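Local coordinates for uncharacterized protein lp_2219 (Lactobacillus plantarum, PDB 3HFQ), which is of unknown function but folds as a seven-bladed beta-propeller of the lactonase family, so a lactonase-like activity is possible though unproven, at residues Ala110-Ile115 with Gly173-Gln178. The protein carries 1 engineered substitution. Sequence-based numbering, arbitrary orientation.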
ATOM      1  N   ALA A 110       4.822  13.272  -6.753  1.00 10.43           N
ATOM      2  CA  ALA A 110       3.611  12.529  -7.067  1.00 10.81           C
ATOM      3  C   ALA A 110       3.594  12.658  -8.583  1.00 13.72           C
ATOM      4  O   ALA A 110       3.714  13.760  -9.121  1.00 12.83           O
ATOM      5  CB  ALA A 110       2.387  13.205  -6.463  1.00  9.75           C
ATOM      6  N   GLU A 111       3.487  11.538  -9.278  1.00 12.61           N
ATOM      7  CA  GLU A 111       3.472  11.567 -10.733  1.00 13.52           C
ATOM      8  C   GLU A 111       2.189  10.978 -11.297  1.00 12.84           C
ATOM      9  O   GLU A 111       1.544  10.139 -10.658  1.00  9.93           O
ATOM     10  CB  GLU A 111       4.679  10.809 -11.301  1.00 20.62           C
ATOM     11  CG  GLU A 111       6.040  11.489 -11.142  1.00 32.83           C
ATOM     12  CD  GLU A 111       7.019  11.029 -12.210  1.00 50.00           C
ATOM     13  OE1 GLU A 111       6.849   9.892 -12.702  1.00 57.59           O
ATOM     14  OE2 GLU A 111       7.953  11.783 -12.558  1.00 53.54           O
ATOM     15  N   VAL A 112       1.827  11.431 -12.497  1.00  8.10           N
ATOM     16  CA  VAL A 112       0.622  10.964 -13.171  1.00 10.63           C
ATOM     17  C   VAL A 112       0.990  10.531 -14.584  1.00  9.60           C
ATOM     18  O   VAL A 112       1.751  11.213 -15.273  1.00 10.17           O
ATOM     19  CB  VAL A 112      -0.440  12.085 -13.265  1.00 10.72           C
ATOM     20  CG1 VAL A 112      -1.741  11.530 -13.857  1.00  6.46           C
ATOM     21  CG2 VAL A 112      -0.681  12.690 -11.888  1.00  7.15           C
HETATM   22  N   MSE A 113       0.458   9.389 -15.006  1.00 11.23           N
HETATM   23  CA  MSE A 113       0.710   8.854 -16.339  1.00 13.84           C
HETATM   24  C   MSE A 113      -0.630   8.466 -16.945  1.00 15.00           C
HETATM   25  O   MSE A 113      -1.554   8.101 -16.218  1.00 14.72           O
HETATM   26  CB  MSE A 113       1.610   7.616 -16.246  1.00 14.61           C
HETATM   27  CG  MSE A 113       3.026   7.916 -15.790  1.00 16.31           C
HETATM   28 SE   MSE A 113       3.871   6.381 -14.993  1.00 27.27          SE
HETATM   29  CE  MSE A 113       5.358   7.257 -14.116  1.00 47.33           C
ATOM     30  N   LYS A 114      -0.744   8.545 -18.267  1.00 14.26           N
ATOM     31  CA  LYS A 114      -1.993   8.174 -18.923  1.00 12.55           C
ATOM     32  C   LYS A 114      -1.856   6.799 -19.570  1.00 11.70           C
ATOM     33  O   LYS A 114      -0.802   6.457 -20.102  1.00 11.16           O
ATOM     34  CB  LYS A 114      -2.390   9.229 -19.966  1.00 15.17           C
ATOM     35  CG  LYS A 114      -1.381   9.453 -21.077  1.00 23.30           C
ATOM     36  CD  LYS A 114      -1.853  10.560 -22.017  1.00 32.71           C
ATOM     37  CE  LYS A 114      -0.892  10.755 -23.183  1.00 36.84           C
ATOM     38  NZ  LYS A 114      -1.299  11.889 -24.062  1.00 42.83           N
ATOM     39  N   ILE A 115      -2.928   6.015 -19.515  1.00 11.57           N
ATOM     40  CA  ILE A 115      -2.929   4.667 -20.073  1.00 11.54           C
ATOM     41  C   ILE A 115      -3.404   4.661 -21.526  1.00 15.10           C
ATOM     42  O   ILE A 115      -4.489   5.149 -21.834  1.00 14.35           O
ATOM     43  CB  ILE A 115      -3.852   3.741 -19.248  1.00 10.94           C
ATOM     44  CG1 ILE A 115      -3.471   3.818 -17.767  1.00 12.78           C
ATOM     45  CG2 ILE A 115      -3.759   2.315 -19.754  1.00 11.91           C
ATOM     46  CD1 ILE A 115      -4.468   3.148 -16.841  1.00 13.81           C
ATOM     47  N   GLY A 173      -4.644  14.550 -17.016  1.00 15.57           N
ATOM     48  CA  GLY A 173      -3.652  13.964 -16.131  1.00 16.45           C
ATOM     49  C   GLY A 173      -2.783  14.902 -15.308  1.00 15.64           C
ATOM     50  O   GLY A 173      -1.593  14.643 -15.141  1.00 13.66           O
ATOM     51  N   GLN A 174      -3.359  15.989 -14.801  1.00 10.29           N
ATOM     52  CA  GLN A 174      -2.606  16.919 -13.961  1.00 11.85           C
ATOM     53  C   GLN A 174      -3.298  17.064 -12.618  1.00 11.30           C
ATOM     54  O   GLN A 174      -4.506  16.866 -12.511  1.00  9.43           O
ATOM     55  CB  GLN A 174      -2.497  18.306 -14.595  1.00 14.69           C
ATOM     56  CG  GLN A 174      -1.725  18.365 -15.896  1.00 13.21           C
ATOM     57  CD  GLN A 174      -2.636  18.330 -17.098  1.00 14.98           C
ATOM     58  OE1 GLN A 174      -3.772  18.797 -17.037  1.00 16.39           O
ATOM     59  NE2 GLN A 174      -2.136  17.797 -18.208  1.00 18.09           N
ATOM     60  N   LEU A 175      -2.528  17.425 -11.598  1.00 10.51           N
ATOM     61  CA  LEU A 175      -3.074  17.597 -10.259  1.00 11.01           C
ATOM     62  C   LEU A 175      -3.113  19.076  -9.894  1.00 10.82           C
ATOM     63  O   LEU A 175      -2.302  19.864 -10.379  1.00 15.34           O
ATOM     64  CB  LEU A 175      -2.207  16.854  -9.236  1.00 10.87           C
ATOM     65  CG  LEU A 175      -1.883  15.381  -9.503  1.00 11.27           C
ATOM     66  CD1 LEU A 175      -1.045  14.840  -8.355  1.00 13.70           C
ATOM     67  CD2 LEU A 175      -3.165  14.578  -9.647  1.00  7.69           C
ATOM     68  N   SER A 176      -4.066  19.445  -9.043  1.00  9.69           N
ATOM     69  CA  SER A 176      -4.202  20.821  -8.570  1.00  9.36           C
ATOM     70  C   SER A 176      -4.698  20.712  -7.130  1.00 11.99           C
ATOM     71  O   SER A 176      -5.702  20.050  -6.869  1.00 12.03           O
ATOM     72  CB  SER A 176      -5.197  21.593  -9.434  1.00 14.39           C
ATOM     73  OG  SER A 176      -5.048  22.989  -9.227  1.00 20.82           O
ATOM     74  N   GLU A 177      -3.993  21.355  -6.199  1.00 12.14           N
ATOM     75  CA  GLU A 177      -4.337  21.260  -4.780  1.00 13.94           C
ATOM     76  C   GLU A 177      -5.737  21.705  -4.370  1.00 13.70           C
ATOM     77  O   GLU A 177      -6.271  22.694  -4.876  1.00 10.29           O
ATOM     78  CB  GLU A 177      -3.303  22.008  -3.922  1.00 14.38           C
ATOM     79  CG  GLU A 177      -3.470  23.522  -3.891  1.00 18.39           C
ATOM     80  CD  GLU A 177      -2.792  24.228  -5.049  1.00 21.98           C
ATOM     81  OE1 GLU A 177      -2.448  23.559  -6.050  1.00 19.26           O
ATOM     82  OE2 GLU A 177      -2.610  25.462  -4.958  1.00 18.79           O
ATOM     83  N   GLN A 178      -6.311  20.955  -3.432  1.00 12.08           N
ATOM     84  CA  GLN A 178      -7.646  21.220  -2.897  1.00  9.31           C
ATOM     85  C   GLN A 178      -7.547  21.495  -1.396  1.00 12.28           C
ATOM     86  O   GLN A 178      -8.191  22.406  -0.875  1.00 14.74           O
ATOM     87  CB  GLN A 178      -8.550  20.008  -3.143  1.00 10.28           C
ATOM     88  CG  GLN A 178      -9.961  20.103  -2.557  1.00 11.94           C
ATOM     89  CD  GLN A 178     -10.780  21.234  -3.148  1.00 14.61           C
ATOM     90  OE1 GLN A 178     -10.583  21.621  -4.300  1.00 13.55           O
ATOM     91  NE2 GLN A 178     -11.719  21.760  -2.365  1.00 17.74           N
TER
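Ala-110 meets Leu-175 methyl to methyl, its CB lying 4.2 Å from Leu-175 CD1, where two neighbouring blades of the beta-propeller come together. The first residue belongs to strand 109-115, the third strand of its blade, and the second to the start of strand 175-182, the outermost strand of the next blade. A small residue fits between Leu-175 and His-129, both of which the methyl touches. Two residues on, Val-112 carries most of the contact, and its two branches divide the work. CG1, anti to the backbone N (chi1 -175°), is directed at the turn before strand 175-182 and, like Val-112 CB, lies 3.4 Å from Gly-173 O, a van der Waals approach. CG2 goes to the leucine, 3.8 Å from both Leu-175 CG and Leu-175 CD2, with the two side chains slanting across each other. Leu-175 is also touched by Tyr-167 and Val-169 of its own blade. Beta-branching thus lets one short residue touch both the turn and the strand. Gly-173 has a positive phi of 100°, a conformation in which a CB would press on the preceding carbonyl oxygen; that CB would also sit close to Val-112 CG1 (3.6 Å). Its own carbonyl oxygen accepts a hydrogen bond from Thr-124 OG1, while Asp-125 OD2 receives the N-H of Leu-175, so strand 121-128 supplies polar links between the blades beside the apolar patch. An alanine in place of Val-112 would probably leave Leu-175 without its CG2 neighbour and strip CG1 from the Gly-173 carbonyl, though CB would still touch that oxygen. Between the two segments, then, the contact rests on apolar packing and on a valine fitted against a peptide carbonyl, whereas the hydrogen bonds beside it are made by Thr-124 and Asp-125 of the adjoining strand.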